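Side-chain contacts in short-chain dehydrogenase/reductase SDR (Paraburkholderia phymatum, PDB 5VA8), which binds NADP and probably catalyses NADP(H)-dependent oxidation or reduction of an unspecified substrate, as a four-chain member of the short-chain dehydrogenase/reductase family: residues T123-I128 and T169-G174; A227-F230 and D234-G237; A241-V246 and Q254-D259. All blocks are in the same frame, centred on the assembly; numbering follows the deposited sequence. Where two conformers were deposited one is given.

Contact 1 (T123-I128 and T169-G174); sequences TPIELI and TGFIAG
Ile125 lies against the ring of Phe171, its CG1 coming to 3.5 Å from Phe171 CD2, in the layer of helices on one side of the parallel sheet of this Rossmann fold. Three carbons of Ile125 follow the CG–CD2–CE2 side of the ring. CD1 reaches back as far as the ring root, 4.0 Å from Phe171 CG, CG1 is nearest to CD2 and next to CE2, and CG2 continues outward, 3.9 Å from Phe171 CE2. The approach is oblique to the ring, and the contact runs along its length. With CG opposite its own backbone nitrogen (chi1 168°), the ring of Phe171 projects toward helix 110-138.

A turn further along helix 110-138, Ile128 meets Ile172, the residue next to Phe171, by their ends alone. The CB of Ile172 does not face helix 110-138, but a bend in its chain (chi2 -61°) carries CD1 over to the partner. Ile172 also rests on Ile186 and Asn188 of strand 184-191, while Ile128 packs on Leu93 and Val143, so this pair lies next to the sheet. The Ile125–Phe171 pair faces another subunit: Trp113 of the second subunit meets the Phe171 ring edge-to-face and packs on Ile125. Between the two methyl groups the fit is tight, Ile128 CD1 standing 3.5 Å from Ile172 CD1, nearer than carbons usually come.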
ATOM      1  N   THR A 123     -10.359  -5.891 -22.016  1.00 11.97           N
ATOM      2  CA  THR A 123     -11.391  -6.929 -22.083  1.00 10.76           C
ATOM      3  C   THR A 123     -12.213  -6.992 -20.797  1.00 12.04           C
ATOM      4  O   THR A 123     -13.452  -6.907 -20.877  1.00 12.65           O
ATOM      5  CB  THR A 123     -10.747  -8.275 -22.458  1.00 14.05           C
ATOM      6  OG1 THR A 123     -10.451  -8.273 -23.862  1.00 14.35           O
ATOM      7  CG2 THR A 123     -11.668  -9.459 -22.151  1.00 13.89           C
ATOM      8  N   PRO A 124     -11.618  -7.091 -19.599  1.00 11.47           N
ATOM      9  CA  PRO A 124     -12.453  -7.047 -18.387  1.00 12.02           C
ATOM     10  C   PRO A 124     -13.277  -5.780 -18.266  1.00 12.61           C
ATOM     11  O   PRO A 124     -14.430  -5.835 -17.821  1.00 12.82           O
ATOM     12  CB  PRO A 124     -11.434  -7.137 -17.239  1.00 12.31           C
ATOM     13  CG  PRO A 124     -10.218  -7.706 -17.835  1.00 14.81           C
ATOM     14  CD  PRO A 124     -10.206  -7.397 -19.302  1.00 11.58           C
ATOM     15  N   ILE A 125     -12.704  -4.632 -18.641  1.00 10.65           N
ATOM     16  CA  ILE A 125     -13.428  -3.360 -18.561  1.00 11.18           C
ATOM     17  C   ILE A 125     -14.652  -3.375 -19.467  1.00 10.95           C
ATOM     18  O   ILE A 125     -15.748  -2.936 -19.076  1.00 12.54           O
ATOM     19  CB  ILE A 125     -12.478  -2.195 -18.897  1.00 11.73           C
ATOM     20  CG1 ILE A 125     -11.462  -2.015 -17.767  1.00 13.68           C
ATOM     21  CG2 ILE A 125     -13.260  -0.873 -19.118  1.00 14.62           C
ATOM     22  CD1 ILE A 125     -10.365  -0.999 -18.073  1.00 12.66           C
ATOM     23  N   GLU A 126     -14.491  -3.866 -20.694  1.00 11.72           N
ATOM     24  CA  GLU A 126     -15.623  -3.881 -21.608  0.59 13.80           C
ATOM     25  C   GLU A 126     -16.699  -4.869 -21.166  1.00 11.54           C
ATOM     26  O   GLU A 126     -17.890  -4.619 -21.399  1.00 14.90           O
ATOM     27  CB  GLU A 126     -15.136  -4.179 -23.024  0.59 14.29           C
ATOM     28  CG  GLU A 126     -14.380  -2.999 -23.641  0.59 17.03           C
ATOM     29  CD  GLU A 126     -15.267  -1.783 -23.876  0.59 20.12           C
ATOM     30  OE1 GLU A 126     -15.801  -1.648 -25.001  0.59 23.93           O
ATOM     31  OE2 GLU A 126     -15.440  -0.966 -22.942  0.59 21.86           O
ATOM     32  N   LEU A 127     -16.319  -5.987 -20.538  1.00 12.01           N
ATOM     33  CA  LEU A 127     -17.349  -6.903 -20.054  1.00 14.76           C
ATOM     34  C   LEU A 127     -18.087  -6.317 -18.863  1.00 11.78           C
ATOM     35  O   LEU A 127     -19.297  -6.537 -18.719  1.00 13.56           O
ATOM     36  CB  LEU A 127     -16.743  -8.262 -19.698  1.00 11.67           C
ATOM     37  CG  LEU A 127     -16.433  -9.114 -20.938  1.00 12.83           C
ATOM     38  CD1 LEU A 127     -15.535 -10.310 -20.605  1.00 15.18           C
ATOM     39  CD2 LEU A 127     -17.734  -9.579 -21.583  1.00 17.02           C
ATOM     40  N   ILE A 128     -17.390  -5.568 -18.002  1.00 12.02           N
ATOM     41  CA  ILE A 128     -18.094  -4.832 -16.953  1.00 11.51           C
ATOM     42  C   ILE A 128     -19.064  -3.838 -17.574  1.00 14.23           C
ATOM     43  O   ILE A 128     -20.236  -3.773 -17.194  1.00 12.80           O
ATOM     44  CB  ILE A 128     -17.102  -4.139 -16.006  1.00 11.33           C
ATOM     45  CG1 ILE A 128     -16.349  -5.206 -15.209  1.00 10.17           C
ATOM     46  CG2 ILE A 128     -17.844  -3.172 -15.085  1.00 11.98           C
ATOM     47  CD1 ILE A 128     -15.167  -4.694 -14.427  1.00 11.19           C
ATOM     48  N   THR A 169      -6.352  -2.687 -12.449  1.00 10.54           N
ATOM     49  CA  THR A 169      -6.604  -2.546 -11.020  1.00 12.52           C
ATOM     50  C   THR A 169      -6.865  -1.096 -10.635  1.00 11.78           C
ATOM     51  O   THR A 169      -7.750  -0.811  -9.813  1.00 10.25           O
ATOM     52  CB  THR A 169      -5.413  -3.104 -10.245  1.00 11.39           C
ATOM     53  OG1 THR A 169      -5.226  -4.473 -10.620  1.00 12.09           O
ATOM     54  CG2 THR A 169      -5.671  -3.032  -8.741  1.00 12.73           C
ATOM     55  N   GLY A 170      -6.096  -0.165 -11.214  1.00 12.06           N
ATOM     56  CA  GLY A 170      -6.315   1.243 -10.926  1.00 12.06           C
ATOM     57  C   GLY A 170      -7.673   1.729 -11.390  1.00 11.25           C
ATOM     58  O   GLY A 170      -8.311   2.554 -10.721  1.00 11.76           O
ATOM     59  N   PHE A 171      -8.133   1.232 -12.542  1.00 10.72           N
ATOM     60  CA  PHE A 171      -9.470   1.595 -13.005  1.00 10.44           C
ATOM     61  C   PHE A 171     -10.549   0.957 -12.138  1.00 11.47           C
ATOM     62  O   PHE A 171     -11.543   1.615 -11.789  1.00 10.80           O
ATOM     63  CB  PHE A 171      -9.666   1.184 -14.469  1.00  9.98           C
ATOM     64  CG  PHE A 171     -11.108   1.259 -14.906  1.00 11.60           C
ATOM     65  CD1 PHE A 171     -11.700   2.482 -15.155  1.00 12.74           C
ATOM     66  CD2 PHE A 171     -11.867   0.101 -15.014  1.00 12.67           C
ATOM     67  CE1 PHE A 171     -13.048   2.561 -15.522  1.00 13.01           C
ATOM     68  CE2 PHE A 171     -13.207   0.165 -15.385  1.00 15.97           C
ATOM     69  CZ  PHE A 171     -13.786   1.392 -15.651  1.00 15.33           C
ATOM     70  N   ILE A 172     -10.389  -0.328 -11.805  1.00 11.04           N
ATOM     71  CA  ILE A 172     -11.406  -1.031 -11.016  1.00 11.89           C
ATOM     72  C   ILE A 172     -11.659  -0.300  -9.706  1.00 11.78           C
ATOM     73  O   ILE A 172     -12.789  -0.278  -9.198  1.00 12.63           O
ATOM     74  CB  ILE A 172     -10.972  -2.490 -10.768  1.00 11.24           C
ATOM     75  CG1 ILE A 172     -11.030  -3.296 -12.071  1.00 11.09           C
ATOM     76  CG2 ILE A 172     -11.806  -3.143  -9.656  1.00 11.26           C
ATOM     77  CD1 ILE A 172     -12.434  -3.364 -12.692  1.00 12.06           C
ATOM     78  N   ALA A 173     -10.608   0.288  -9.120  1.00  9.50           N
ATOM     79  CA  ALA A 173     -10.776   0.985  -7.844  1.00  9.52           C
ATOM     80  C   ALA A 173     -11.875   2.034  -7.932  1.00 11.09           C
ATOM     81  O   ALA A 173     -12.666   2.198  -6.991  1.00 12.89           O
ATOM     82  CB  ALA A 173      -9.455   1.636  -7.416  1.00 13.03           C
ATOM     83  N   GLY A 174     -11.933   2.757  -9.052  1.00 10.83           N
ATOM     84  CA  GLY A 174     -12.943   3.788  -9.203  1.00 11.51           C
ATOM     85  C   GLY A 174     -14.331   3.232  -9.458  1.00 11.48           C
ATOM     86  O   GLY A 174     -15.304   3.647  -8.820  1.00 12.62           O
TER

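Contact 2 (A227-F230 and D234-G237); sequences ARRF and DEFG
Glu235 OE2 accepts from two donors that both precede it in the chain, Arg229 NH1 and the backbone N of Thr232. The arginine bond is short and essentially straight, with Arg229 NH1 2.8 Å from Glu235 OE2 at an N-H...O angle of 179°. Its companion joins Arg229 NH2 to Glu235 OE1 at 2.9 Å, which completes an end-on bidentate salt bridge. Both carboxylate oxygens offer their syn lone pairs, and the two flat groups are nearly coplanar, their planes only 15° apart. Such pairing fixes the rotation of each group about its last bond and probably helps to keep the buried glutamate ionised. Since helix 233-243 begins just after Thr232, the bond from Thr232 N corresponds to the glutamate half of a capping box.

The two chains reach each other from opposite directions. Arg229 leaves its backbone with CG lodged between N and the carbonyl carbon (chi1 61°) and then runs fully extended to NE; Glu235, likewise extended beyond CG, comes out from the helix to meet it. Arg229 NH1 has a second acceptor close to home, the carbonyl oxygen of Phe230, 3.1 Å away. That bond, within the loop itself, is more bent, with the nitrogen well off the carbonyl plane.

The salt bridge thus ties the loop after helix 214-222 to the first turn of helix 233-243. Tyr250 of the third subunit packs on Glu235 and hydrogen-bonds to Arg229 O. Phe230 turns its ring away onto Arg218, Arg221 and Met222 of helix 214-222, and Phe236 packs against strand 184-191 and helix 26-37.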
ATOM      1  N   ALA A 227       4.228 -20.728   2.573  1.00 18.00           N
ATOM      2  CA  ALA A 227       3.353 -21.889   2.728  1.00 16.90           C
ATOM      3  C   ALA A 227       3.986 -23.185   2.227  1.00 19.42           C
ATOM      4  O   ALA A 227       3.446 -24.257   2.516  1.00 20.56           O
ATOM      5  CB  ALA A 227       2.026 -21.664   2.001  1.00 17.18           C
ATOM      6  N   ARG A 228       5.085 -23.112   1.467  1.00 16.73           N
ATOM      7  CA  ARG A 228       5.876 -24.267   1.034  1.00 19.52           C
ATOM      8  C   ARG A 228       5.142 -25.149   0.033  1.00 21.57           C
ATOM      9  O   ARG A 228       5.468 -26.335  -0.109  1.00 24.33           O
ATOM     10  CB  ARG A 228       6.334 -25.114   2.228  1.00 18.73           C
ATOM     11  CG  ARG A 228       7.246 -24.386   3.188  1.00 19.54           C
ATOM     12  CD  ARG A 228       8.580 -24.048   2.551  1.00 22.35           C
ATOM     13  NE  ARG A 228       9.570 -23.675   3.560  1.00 28.02           N
ATOM     14  CZ  ARG A 228       9.894 -22.423   3.858  1.00 28.55           C
ATOM     15  NH1 ARG A 228       9.311 -21.414   3.225  1.00 25.19           N
ATOM     16  NH2 ARG A 228      10.803 -22.179   4.793  1.00 28.58           N
ATOM     17  N   ARG A 229       4.167 -24.588  -0.677  1.00 19.98           N
ATOM     18  CA  ARG A 229       3.445 -25.313  -1.711  1.00 18.64           C
ATOM     19  C   ARG A 229       2.968 -24.304  -2.741  1.00 17.13           C
ATOM     20  O   ARG A 229       3.045 -23.092  -2.527  1.00 17.64           O
ATOM     21  CB  ARG A 229       2.266 -26.102  -1.128  1.00 18.66           C
ATOM     22  CG  ARG A 229       1.196 -25.223  -0.443  1.00 16.57           C
ATOM     23  CD  ARG A 229       0.006 -26.087  -0.076  1.00 20.67           C
ATOM     24  NE  ARG A 229      -1.101 -25.401   0.592  1.00 20.70           N
ATOM     25  CZ  ARG A 229      -2.110 -24.801  -0.037  1.00 15.62           C
ATOM     26  NH1 ARG A 229      -2.131 -24.744  -1.368  1.00 17.76           N
ATOM     27  NH2 ARG A 229      -3.094 -24.235   0.661  1.00 18.47           N
ATOM     28  N   PHE A 230       2.471 -24.815  -3.868  1.00 16.87           N
ATOM     29  CA  PHE A 230       1.743 -24.001  -4.836  1.00 18.12           C
ATOM     30  C   PHE A 230       0.257 -23.984  -4.486  1.00 16.57           C
ATOM     31  O   PHE A 230      -0.247 -24.852  -3.767  1.00 18.18           O
ATOM     32  CB  PHE A 230       1.915 -24.540  -6.263  1.00 19.18           C
ATOM     33  CG  PHE A 230       3.342 -24.554  -6.761  1.00 19.92           C
ATOM     34  CD1 PHE A 230       4.312 -23.738  -6.195  1.00 21.10           C
ATOM     35  CD2 PHE A 230       3.704 -25.386  -7.817  1.00 24.34           C
ATOM     36  CE1 PHE A 230       5.623 -23.759  -6.669  1.00 21.83           C
ATOM     37  CE2 PHE A 230       5.025 -25.417  -8.297  1.00 26.24           C
ATOM     38  CZ  PHE A 230       5.977 -24.598  -7.721  1.00 25.45           C
ATOM     39  N   ASP A 234      -8.760 -25.377  -7.037  1.00 19.82           N
ATOM     40  CA  ASP A 234      -9.941 -25.559  -6.194  1.00 20.79           C
ATOM     41  C   ASP A 234     -10.044 -24.471  -5.129  1.00 17.89           C
ATOM     42  O   ASP A 234     -11.089 -23.826  -4.988  1.00 17.39           O
ATOM     43  CB  ASP A 234      -9.918 -26.949  -5.549  1.00 25.64           C
ATOM     44  CG  ASP A 234     -11.181 -27.249  -4.749  1.00 44.11           C
ATOM     45  OD1 ASP A 234     -11.337 -26.713  -3.631  1.00 47.83           O
ATOM     46  OD2 ASP A 234     -12.028 -28.024  -5.243  1.00 54.14           O
ATOM     47  N   GLU A 235      -8.972 -24.254  -4.357  1.00 17.25           N
ATOM     48  CA  GLU A 235      -9.063 -23.252  -3.295  1.00 14.93           C
ATOM     49  C   GLU A 235      -9.204 -21.845  -3.865  1.00 17.72           C
ATOM     50  O   GLU A 235      -9.862 -21.001  -3.251  1.00 14.50           O
ATOM     51  CB  GLU A 235      -7.857 -23.347  -2.348  1.00 16.93           C
ATOM     52  CG  GLU A 235      -6.541 -22.796  -2.905  1.00 16.85           C
ATOM     53  CD  GLU A 235      -5.333 -23.207  -2.080  1.00 17.36           C
ATOM     54  OE1 GLU A 235      -5.447 -23.293  -0.829  1.00 18.20           O
ATOM     55  OE2 GLU A 235      -4.269 -23.445  -2.684  1.00 16.82           O
ATOM     56  N   PHE A 236      -8.618 -21.579  -5.038  1.00 15.63           N
ATOM     57  CA  PHE A 236      -8.823 -20.291  -5.696  1.00 14.77           C
ATOM     58  C   PHE A 236     -10.299 -20.085  -6.021  1.00 13.26           C
ATOM     59  O   PHE A 236     -10.871 -19.024  -5.740  1.00 14.19           O
ATOM     60  CB  PHE A 236      -7.978 -20.217  -6.972  1.00 14.25           C
ATOM     61  CG  PHE A 236      -7.953 -18.852  -7.601  1.00 14.71           C
ATOM     62  CD1 PHE A 236      -7.086 -17.869  -7.132  1.00 15.83           C
ATOM     63  CD2 PHE A 236      -8.811 -18.543  -8.651  1.00 14.69           C
ATOM     64  CE1 PHE A 236      -7.064 -16.604  -7.714  1.00 14.88           C
ATOM     65  CE2 PHE A 236      -8.796 -17.280  -9.232  1.00 13.85           C
ATOM     66  CZ  PHE A 236      -7.927 -16.310  -8.762  1.00 13.53           C
ATOM     67  N   GLY A 237     -10.933 -21.112  -6.596  1.00 14.44           N
ATOM     68  CA  GLY A 237     -12.351 -21.023  -6.903  1.00 14.76           C
ATOM     69  C   GLY A 237     -13.217 -20.830  -5.672  1.00 13.11           C
ATOM     70  O   GLY A 237     -14.230 -20.127  -5.723  1.00 14.84           O
TER

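Contact 3 (A241-V246 and Q254-D259); sequences AFLCSV and QNWLID
The indole of Trp256 carries Leu243 on one face and Phe242 at its edge. Leu243 CD2 stands 3.6 Å from the centroid of the six-membered ring and only 10° off its normal, a CH-pi contact. The rest of the leucine follows the same face out to the CZ3–CE3 rim: CG lies 3.6 Å from Trp256 CZ3, and CD1 is 3.9 Å from Trp256 CE3. Leucine and indole run antiparallel alongside one another, the leucine lying on the benzene half. Phe242 has CG opposite its backbone N (chi1 -176°), which carries its ring to the indole edge; there its CD2 meets Trp256 CH2 at 3.7 Å, its side chain directed roughly perpendicular to that of the tryptophan.

The C-terminal part of helix 233-243 packs here against strand 255-258, an outermost strand of the Rossmann-type parallel sheet within this chain. Trp256 is bound to its neighbour strand through backbone bonds to Asn188 and Leu190. Leu243 also touches Asn187 and Val144 of the inner strands.

Both aromatic rings extend to the third subunit: Trp256 stacks on Trp256 of that chain, and Phe242 meets its own counterpart there. The Phe242 carbonyl oxygen takes two bonds from Ser245, one from the backbone N and one from OG. The hydroxyl bond is the shorter, with Ser245 OG 2.7 Å from Phe242 O in the carbonyl plane, on a lone pair.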
ATOM      1  N   ALA A 241     -15.907 -17.954  -5.012  1.00 13.26           N
ATOM      2  CA  ALA A 241     -17.301 -18.194  -4.647  1.00 13.93           C
ATOM      3  C   ALA A 241     -17.684 -17.398  -3.408  1.00 15.72           C
ATOM      4  O   ALA A 241     -18.789 -16.850  -3.334  1.00 15.15           O
ATOM      5  CB  ALA A 241     -17.551 -19.689  -4.432  1.00 15.62           C
ATOM      6  N   PHE A 242     -16.779 -17.301  -2.424  1.00 15.43           N
ATOM      7  CA  PHE A 242     -17.115 -16.495  -1.254  1.00 15.77           C
ATOM      8  C   PHE A 242     -17.344 -15.033  -1.636  1.00 13.84           C
ATOM      9  O   PHE A 242     -18.313 -14.409  -1.178  1.00 13.95           O
ATOM     10  CB  PHE A 242     -16.037 -16.596  -0.178  1.00 15.90           C
ATOM     11  CG  PHE A 242     -16.417 -15.859   1.070  1.00 13.69           C
ATOM     12  CD1 PHE A 242     -17.283 -16.440   1.975  1.00 16.30           C
ATOM     13  CD2 PHE A 242     -16.006 -14.553   1.274  1.00 16.27           C
ATOM     14  CE1 PHE A 242     -17.686 -15.754   3.123  1.00 17.01           C
ATOM     15  CE2 PHE A 242     -16.412 -13.859   2.416  1.00 15.51           C
ATOM     16  CZ  PHE A 242     -17.247 -14.463   3.329  1.00 15.79           C
ATOM     17  N   LEU A 243     -16.469 -14.466  -2.475  1.00 13.58           N
ATOM     18  CA  LEU A 243     -16.671 -13.087  -2.916  1.00 12.94           C
ATOM     19  C   LEU A 243     -17.994 -12.930  -3.645  1.00 13.32           C
ATOM     20  O   LEU A 243     -18.628 -11.868  -3.571  1.00 15.43           O
ATOM     21  CB  LEU A 243     -15.537 -12.631  -3.835  1.00 13.69           C
ATOM     22  CG  LEU A 243     -14.209 -12.279  -3.165  1.00 11.94           C
ATOM     23  CD1 LEU A 243     -13.150 -12.049  -4.239  1.00 16.11           C
ATOM     24  CD2 LEU A 243     -14.350 -11.054  -2.265  1.00 14.16           C
ATOM     25  N   CYS A 244     -18.429 -13.971  -4.343  1.00 13.64           N
ATOM     26  CA  CYS A 244     -19.663 -13.881  -5.105  1.00 12.66           C
ATOM     27  C   CYS A 244     -20.903 -14.114  -4.259  1.00 14.72           C
ATOM     28  O   CYS A 244     -22.013 -14.007  -4.787  1.00 15.46           O
ATOM     29  CB  CYS A 244     -19.636 -14.884  -6.263  1.00 10.88           C
ATOM     30  SG  CYS A 244     -18.422 -14.479  -7.548  1.00 15.19           S
ATOM     31  N   SER A 245     -20.743 -14.404  -2.970  1.00 15.10           N
ATOM     32  CA  SER A 245     -21.845 -14.830  -2.123  1.00 14.37           C
ATOM     33  C   SER A 245     -22.597 -13.639  -1.532  1.00 14.80           C
ATOM     34  O   SER A 245     -22.163 -12.483  -1.588  1.00 13.70           O
ATOM     35  CB  SER A 245     -21.334 -15.706  -0.981  1.00 16.07           C
ATOM     36  OG  SER A 245     -20.718 -14.896   0.016  1.00 15.27           O
ATOM     37  N   VAL A 246     -23.731 -13.957  -0.905  1.00 15.36           N
ATOM     38  CA  VAL A 246     -24.489 -12.948  -0.172  1.00 15.45           C
ATOM     39  C   VAL A 246     -23.819 -12.560   1.131  1.00 16.49           C
ATOM     40  O   VAL A 246     -24.321 -11.667   1.825  1.00 18.76           O
ATOM     41  CB  VAL A 246     -25.924 -13.436   0.104  1.00 16.48           C
ATOM     42  CG1 VAL A 246     -26.615 -13.784  -1.216  1.00 20.04           C
ATOM     43  CG2 VAL A 246     -25.924 -14.629   1.081  1.00 18.36           C
ATOM     44  N   GLN A 254     -11.592  -4.424  -3.334  1.00 10.14           N
ATOM     45  CA  GLN A 254     -10.505  -5.065  -2.603  1.00 10.74           C
ATOM     46  C   GLN A 254      -9.680  -5.960  -3.515  1.00 12.92           C
ATOM     47  O   GLN A 254     -10.193  -6.577  -4.457  1.00 13.75           O
ATOM     48  CB  GLN A 254     -11.046  -5.882  -1.430  1.00 11.95           C
ATOM     49  CG  GLN A 254     -11.769  -5.004  -0.387  1.00 10.89           C
ATOM     50  CD  GLN A 254     -10.977  -3.748  -0.023  1.00 12.48           C
ATOM     51  OE1 GLN A 254      -9.843  -3.835   0.473  1.00 14.38           O
ATOM     52  NE2 GLN A 254     -11.558  -2.579  -0.285  1.00 12.73           N
ATOM     53  N   ASN A 255      -8.384  -6.013  -3.214  1.00 12.67           N
ATOM     54  CA  ASN A 255      -7.424  -6.856  -3.914  1.00 10.73           C
ATOM     55  C   ASN A 255      -7.047  -7.978  -2.963  1.00 13.12           C
ATOM     56  O   ASN A 255      -6.293  -7.765  -2.012  1.00 17.84           O
ATOM     57  CB  ASN A 255      -6.219  -6.027  -4.343  1.00 12.44           C
ATOM     58  CG  ASN A 255      -6.573  -5.082  -5.459  1.00 11.61           C
ATOM     59  OD1 ASN A 255      -6.632  -5.482  -6.618  1.00 11.96           O
ATOM     60  ND2 ASN A 255      -6.875  -3.831  -5.116  1.00 13.84           N
ATOM     61  N   TRP A 256      -7.585  -9.172  -3.211  1.00 12.46           N
ATOM     62  CA  TRP A 256      -7.333 -10.329  -2.353  1.00 13.29           C
ATOM     63  C   TRP A 256      -6.160 -11.107  -2.928  1.00 14.02           C
ATOM     64  O   TRP A 256      -6.291 -11.752  -3.969  1.00 13.58           O
ATOM     65  CB  TRP A 256      -8.565 -11.226  -2.260  1.00 14.10           C
ATOM     66  CG  TRP A 256      -9.571 -10.826  -1.208  1.00 14.09           C
ATOM     67  CD1 TRP A 256      -9.619  -9.665  -0.515  1.00 16.09           C
ATOM     68  CD2 TRP A 256     -10.659 -11.629  -0.738  1.00 14.65           C
ATOM     69  NE1 TRP A 256     -10.686  -9.685   0.376  1.00 16.12           N
ATOM     70  CE2 TRP A 256     -11.330 -10.885   0.256  1.00 16.83           C
ATOM     71  CE3 TRP A 256     -11.119 -12.909  -1.051  1.00 17.79           C
ATOM     72  CZ2 TRP A 256     -12.445 -11.383   0.936  1.00 18.91           C
ATOM     73  CZ3 TRP A 256     -12.227 -13.400  -0.374  1.00 25.74           C
ATOM     74  CH2 TRP A 256     -12.873 -12.637   0.602  1.00 20.69           C
ATOM     75  N   LEU A 257      -5.025 -11.063  -2.242  1.00 14.47           N
ATOM     76  CA  LEU A 257      -3.834 -11.779  -2.676  1.00 13.81           C
ATOM     77  C   LEU A 257      -3.855 -13.178  -2.069  1.00 10.88           C
ATOM     78  O   LEU A 257      -3.962 -13.330  -0.844  1.00 14.34           O
ATOM     79  CB  LEU A 257      -2.593 -11.000  -2.246  1.00 13.13           C
ATOM     80  CG  LEU A 257      -1.218 -11.574  -2.544  1.00 13.73           C
ATOM     81  CD1 LEU A 257      -0.995 -11.666  -4.041  1.00 12.69           C
ATOM     82  CD2 LEU A 257      -0.169 -10.690  -1.877  1.00 16.44           C
ATOM     83  N   ILE A 258      -3.771 -14.194  -2.922  1.00 14.03           N
ATOM     84  CA  ILE A 258      -3.821 -15.592  -2.498  1.00 12.67           C
ATOM     85  C   ILE A 258      -2.508 -16.204  -2.969  1.00 12.68           C
ATOM     86  O   ILE A 258      -2.401 -16.675  -4.111  1.00 14.90           O
ATOM     87  CB  ILE A 258      -5.032 -16.336  -3.067  1.00 16.37           C
ATOM     88  CG1 ILE A 258      -6.320 -15.568  -2.764  1.00 25.78           C
ATOM     89  CG2 ILE A 258      -5.141 -17.735  -2.476  1.00 16.95           C
ATOM     90  CD1 ILE A 258      -7.556 -16.319  -3.173  1.00 24.43           C
ATOM     91  N   ASP A 259      -1.486 -16.175  -2.084  1.00 12.59           N
ATOM     92  CA  ASP A 259      -0.134 -16.482  -2.538  1.00 13.78           C
ATOM     93  C   ASP A 259       0.719 -17.210  -1.504  1.00 15.09           C
ATOM     94  O   ASP A 259       1.945 -17.273  -1.687  1.00 15.79           O
ATOM     95  CB  ASP A 259       0.582 -15.187  -2.983  1.00 14.15           C
ATOM     96  CG  ASP A 259       1.044 -14.315  -1.812  1.00 15.93           C
ATOM     97  OD1 ASP A 259       0.557 -14.476  -0.672  1.00 15.70           O
ATOM     98  OD2 ASP A 259       1.916 -13.452  -2.051  1.00 15.87           O
TER

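Along the chain the three contacts follow in series, and none nests in or crosses another. Contact 1 closes the longest loop: helix 110-138 leads through strand 141-146 into helix 159-179, and the contact joins these two helices. Contact 2 comes after strand 184-191 and the helices 197-210 and 214-222, closing the three-residue link into helix 233-243. Contact 3 uses the far end of that same helix and, with seven residues between its segments, closes the loop to strand 255-258. Thr169 CG2 packs 3.4 Å from Asn255 OD1, linking contacts 1 and 3, and Phe236 touches Ile258 between contacts 2 and 3. Contacts 1 and 2 lie on opposite sides of the chain's centre, yet all three reach the third subunit.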